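Local coordinates for chromosome partition protein Smc (Pyrococcus yayanosii, PDB 5XEI) that probably supports chromosome condensation and partitioning as an SMC ATPase, whose ATP-hydrolysing head is joined by a long coiled coil to a distant hinge, at residues A[167-170]-A[171-175]; A[349-352]-A[353-357]. All blocks are in the same frame, centred on the assembly; numbering follows the deposited sequence.

Contact 1 of 2, residues A[167-170]-A[171-175]; sequences SGIA and EYDAK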
loop_
_atom_site.group_PDB
_atom_site.type_symbol
_atom_site.label_atom_id
_atom_site.label_comp_id
_atom_site.label_asym_id
_atom_site.label_seq_id
_atom_site.Cartn_x
_atom_site.Cartn_y
_atom_site.Cartn_z
ATOM N N SER A 167 -11.630 -13.854 0.119
ATOM C CA SER A 167 -12.533 -12.754 0.413
ATOM C C SER A 167 -12.233 -11.537 -0.441
ATOM O O SER A 167 -13.134 -10.723 -0.673
ATOM C CB SER A 167 -12.470 -12.393 1.899
ATOM O OG SER A 167 -11.149 -12.109 2.309
ATOM N N GLY A 168 -11.005 -11.412 -0.935
ATOM C CA GLY A 168 -10.672 -10.323 -1.829
ATOM C C GLY A 168 -10.426 -8.997 -1.148
ATOM O O GLY A 168 -10.640 -7.948 -1.762
ATOM N N ILE A 169 -9.963 -9.011 0.104
ATOM C CA ILE A 169 -9.677 -7.775 0.828
ATOM C C ILE A 169 -8.502 -6.985 0.261
ATOM O O ILE A 169 -8.236 -5.872 0.731
ATOM C CB ILE A 169 -9.389 -8.078 2.309
ATOM C CG1 ILE A 169 -8.242 -9.092 2.418
ATOM C CG2 ILE A 169 -10.657 -8.536 3.016
ATOM C CD1 ILE A 169 -7.759 -9.346 3.829
ATOM N N ALA A 170 -7.791 -7.509 -0.734
ATOM C CA ALA A 170 -6.638 -6.780 -1.261
ATOM C C ALA A 170 -7.038 -5.403 -1.773
ATOM O O ALA A 170 -6.291 -4.430 -1.602
ATOM C CB ALA A 170 -5.965 -7.569 -2.375
ATOM N N GLU A 171 -8.215 -5.290 -2.386
ATOM C CA GLU A 171 -8.600 -4.002 -2.948
ATOM C C GLU A 171 -8.684 -2.933 -1.865
ATOM O O GLU A 171 -8.236 -1.795 -2.063
ATOM C CB GLU A 171 -9.915 -4.157 -3.697
ATOM C CG GLU A 171 -9.912 -5.450 -4.494
ATOM C CD GLU A 171 -11.241 -5.756 -5.125
ATOM O OE1 GLU A 171 -12.189 -6.077 -4.375
ATOM O OE2 GLU A 171 -11.329 -5.683 -6.371
ATOM N N TYR A 172 -9.219 -3.299 -0.697
ATOM C CA TYR A 172 -9.239 -2.381 0.436
ATOM C C TYR A 172 -7.830 -2.103 0.939
ATOM O O TYR A 172 -7.534 -0.988 1.386
ATOM C CB TYR A 172 -10.106 -2.953 1.558
ATOM C CG TYR A 172 -11.551 -3.075 1.175
ATOM C CD1 TYR A 172 -12.022 -4.208 0.513
ATOM C CD2 TYR A 172 -12.449 -2.051 1.451
ATOM C CE1 TYR A 172 -13.358 -4.322 0.140
ATOM C CE2 TYR A 172 -13.790 -2.154 1.084
ATOM C CZ TYR A 172 -14.232 -3.296 0.431
ATOM O OH TYR A 172 -15.545 -3.417 0.052
ATOM N N ASP A 173 -6.938 -3.095 0.871
ATOM C CA ASP A 173 -5.578 -2.846 1.342
ATOM C C ASP A 173 -4.819 -1.898 0.418
ATOM O O ASP A 173 -3.995 -1.105 0.891
ATOM C CB ASP A 173 -4.839 -4.161 1.525
ATOM C CG ASP A 173 -5.229 -4.868 2.823
ATOM O OD1 ASP A 173 -4.803 -4.420 3.916
ATOM O OD2 ASP A 173 -5.973 -5.866 2.754
ATOM N N ALA A 174 -5.110 -1.928 -0.884
ATOM C CA ALA A 174 -4.535 -0.937 -1.791
ATOM C C ALA A 174 -5.016 0.474 -1.455
ATOM O O ALA A 174 -4.217 1.415 -1.410
ATOM C CB ALA A 174 -4.871 -1.287 -3.238
ATOM N N LYS A 175 -6.324 0.653 -1.231
ATOM C CA LYS A 175 -6.812 1.973 -0.832
ATOM C C LYS A 175 -6.180 2.407 0.485
ATOM O O LYS A 175 -5.557 3.470 0.569
ATOM C CB LYS A 175 -8.334 1.984 -0.726
ATOM C CG LYS A 175 -9.031 1.981 -2.068
ATOM C CD LYS A 175 -10.501 2.336 -1.912
ATOM C CE LYS A 175 -11.134 2.566 -3.277
ATOM N NZ LYS A 175 -12.553 2.997 -3.168
#
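Ile-169 and Asp-173 meet one turn apart, backbone to backbone and side chain alongside side chain. The carbonyl O of Ile-169 accepts the N-H of Asp-173 in the carbonyl plane, at 3.1 Å from N to O and with an angle of 150° at the hydrogen. The two side chains point the same way, and Ile-169 CG1 lies 4.0 Å from Asp-173 OD2. Ile-169 reaches this place with CG1 set between its own backbone N and carbonyl carbon (chi1 56°), which sends the branch along the flank of the carboxylate. Asp-173 OD2 makes no bond to the Ile-169 carbonyl, since both are acceptors; its partner carboxylate oxygen, OD1, forms a salt bridge with Lys-361 of helix 321-383.

Tyr-172 takes another side of the same carbonyl. Its CB is 3.6 Å from Ile-169 O, which sits at the edge of the phenol ring, near the ring plane. Glu-360 and Val-364 of helix 321-383 touch the Tyr-172 side chain, and Lys-361 also touches Ile-169. Glu-171 CG, set beside its own backbone N, lies 3.8 Å from Gly-168 O; beyond it the extended chain carries OE1 to 3.6 Å from the same oxygen, two acceptors in contact without a bond. The next helical rung is Ala-174 N to Ala-170 O, 2.9 Å, followed by Lys-175 N to Glu-171 O.

Behind this shell, Gly-168 fixes the change of direction. Its positive phi of 79° ends helix 156-167 with two bonds back into the last turn, while Ser-167 OG is hydrogen-bonded to the carbonyl oxygens of Ile-163 and Asp-164. The arrangement is a Schellman motif followed at once by the first turn of helix 170-246, the point where the ABC-type ATPase head passes into the first helix of the SMC coiled coil.

Contact 2 of 2, residues A[349-352]-A[353-357]; sequences SIIE and FINEI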
loop_
_atom_site.group_PDB
_atom_site.type_symbol
_atom_site.label_atom_id
_atom_site.label_comp_id
_atom_site.label_asym_id
_atom_site.label_seq_id
_atom_site.Cartn_x
_atom_site.Cartn_y
_atom_site.Cartn_z
ATOM N N SER A 349 -9.221 14.033 8.997
ATOM C CA SER A 349 -10.090 13.474 7.973
ATOM C C SER A 349 -9.512 12.195 7.390
ATOM O O SER A 349 -10.218 11.188 7.249
ATOM C CB SER A 349 -10.311 14.490 6.867
ATOM O OG SER A 349 -10.444 13.809 5.631
ATOM N N ILE A 350 -8.235 12.224 7.006
ATOM C CA ILE A 350 -7.605 11.016 6.491
ATOM C C ILE A 350 -7.760 9.886 7.490
ATOM O O ILE A 350 -8.053 8.739 7.123
ATOM C CB ILE A 350 -6.127 11.284 6.173
ATOM C CG1 ILE A 350 -6.010 12.364 5.100
ATOM C CG2 ILE A 350 -5.437 9.992 5.760
ATOM C CD1 ILE A 350 -4.611 12.564 4.591
ATOM N N ILE A 351 -7.604 10.203 8.779
ATOM C CA ILE A 351 -7.673 9.177 9.811
ATOM C C ILE A 351 -9.046 8.519 9.819
ATOM O O ILE A 351 -9.165 7.289 9.864
ATOM C CB ILE A 351 -7.316 9.771 11.183
ATOM C CG1 ILE A 351 -5.801 9.991 11.265
ATOM C CG2 ILE A 351 -7.785 8.851 12.280
ATOM C CD1 ILE A 351 -5.336 10.665 12.546
ATOM N N GLU A 352 -10.100 9.322 9.747
ATOM C CA GLU A 352 -11.439 8.761 9.707
ATOM C C GLU A 352 -11.604 7.829 8.519
ATOM O O GLU A 352 -12.159 6.734 8.654
ATOM C CB GLU A 352 -12.464 9.889 9.671
ATOM C CG GLU A 352 -12.465 10.722 10.960
ATOM C CD GLU A 352 -13.525 11.814 10.989
ATOM O OE1 GLU A 352 -13.776 12.462 9.946
ATOM O OE2 GLU A 352 -14.100 12.034 12.078
ATOM N N PHE A 353 -11.094 8.234 7.360
ATOM C CA PHE A 353 -11.169 7.410 6.158
ATOM C C PHE A 353 -10.430 6.086 6.345
ATOM O O PHE A 353 -10.950 5.015 6.003
ATOM C CB PHE A 353 -10.596 8.211 4.987
ATOM C CG PHE A 353 -10.628 7.501 3.665
ATOM C CD1 PHE A 353 -11.770 7.513 2.883
ATOM C CD2 PHE A 353 -9.498 6.849 3.187
ATOM C CE1 PHE A 353 -11.792 6.865 1.654
ATOM C CE2 PHE A 353 -9.513 6.194 1.963
ATOM C CZ PHE A 353 -10.662 6.205 1.193
ATOM N N ILE A 354 -9.209 6.137 6.887
ATOM C CA ILE A 354 -8.456 4.910 7.126
ATOM C C ILE A 354 -9.211 3.986 8.069
ATOM O O ILE A 354 -9.123 2.755 7.959
ATOM C CB ILE A 354 -7.055 5.238 7.675
ATOM C CG1 ILE A 354 -6.313 6.170 6.730
ATOM C CG2 ILE A 354 -6.243 3.982 7.832
ATOM C CD1 ILE A 354 -4.829 6.240 7.011
ATOM N N ASN A 355 -9.963 4.548 9.006
ATOM C CA ASN A 355 -10.779 3.696 9.855
ATOM C C ASN A 355 -11.977 3.133 9.107
ATOM O O ASN A 355 -12.404 2.015 9.389
ATOM C CB ASN A 355 -11.218 4.465 11.085
ATOM C CG ASN A 355 -10.065 4.781 11.976
ATOM O OD1 ASN A 355 -9.891 5.912 12.408
ATOM N ND2 ASN A 355 -9.229 3.785 12.221
ATOM N N GLU A 356 -12.527 3.879 8.153
ATOM C CA GLU A 356 -13.590 3.323 7.332
ATOM C C GLU A 356 -13.095 2.130 6.535
ATOM O O GLU A 356 -13.802 1.123 6.403
ATOM C CB GLU A 356 -14.148 4.389 6.403
ATOM C CG GLU A 356 -15.227 5.202 7.068
ATOM C CD GLU A 356 -16.347 4.310 7.596
ATOM O OE1 GLU A 356 -16.740 4.491 8.775
ATOM O OE2 GLU A 356 -16.827 3.427 6.834
ATOM N N ILE A 357 -11.869 2.217 6.011
ATOM C CA ILE A 357 -11.343 1.135 5.192
ATOM C C ILE A 357 -11.203 -0.141 6.015
ATOM O O ILE A 357 -11.683 -1.213 5.617
ATOM C CB ILE A 357 -10.010 1.549 4.554
ATOM C CG1 ILE A 357 -10.261 2.547 3.429
ATOM C CG2 ILE A 357 -9.321 0.341 3.981
ATOM C CD1 ILE A 357 -10.792 1.909 2.165
#
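The amide of Asn-355 lies alongside Ile-351, one turn back, the two side chains pointing the same way; Asn-355 OD1 is 3.6 Å from Ile-351 CG2. OD1 also lies 3.0 Å from Ile-351 O without a hydrogen bond, both being acceptors, and at this resolution nothing further follows from that distance. At its other end the amide is secured by ND2, which is hydrogen-bonded to Glu-358 OE1. The other flat group, the ring of Phe-353, meets 349-352 mainly through its root: CB is 3.4 Å from Ile-350 O. With CG trans to the backbone N (chi1 -179°), the ring leads away from the preceding turn.

Ile-350 and Ile-354 form the apolar pair of the segment. Their side chains cross at a slant, Ile-350 CG2 standing 4.0 Å from both CG1 and CD1 of Ile-354. The backbone carries four successive i to i+4 helical bonds: Phe-353 N to Ser-349 O, Ile-354 N to Ile-350 O at 2.9 Å and 166°, Asn-355 N to Ile-351 O at 3.0 Å, and Glu-356 N to Glu-352 O.

Ile-350 touches Leu-183 of helix 170-246, Ile-354 rests on Ala-179 and Leu-180, and Ile-357 on Lys-176. Isoleucines spaced four and then three residues apart thus line one face of helix 321-383, the heptad pattern of a coiled coil, here the antiparallel one of the SMC arm.

How the contacts relate
Contact 1 spans the loop and first turn that open helix 170-246; contact 2 lies on helix 321-383, its antiparallel partner in the coiled coil, with about 15 Å between centres. They meet at Ile-357, the last residue of contact 2: its CG2 is 3.4 Å from Tyr-172 O and its CD1 is 3.8 Å from Lys-175 CB. Since the helices run in opposite directions, contact 1 lies on the head side of contact 2, and the salt bridge made by contact 1 joins the two helices one turn beyond Ile-357. Both lie away from the predicted ATP-binding residues 34-41, in the part of the arm that leaves the ATPase head.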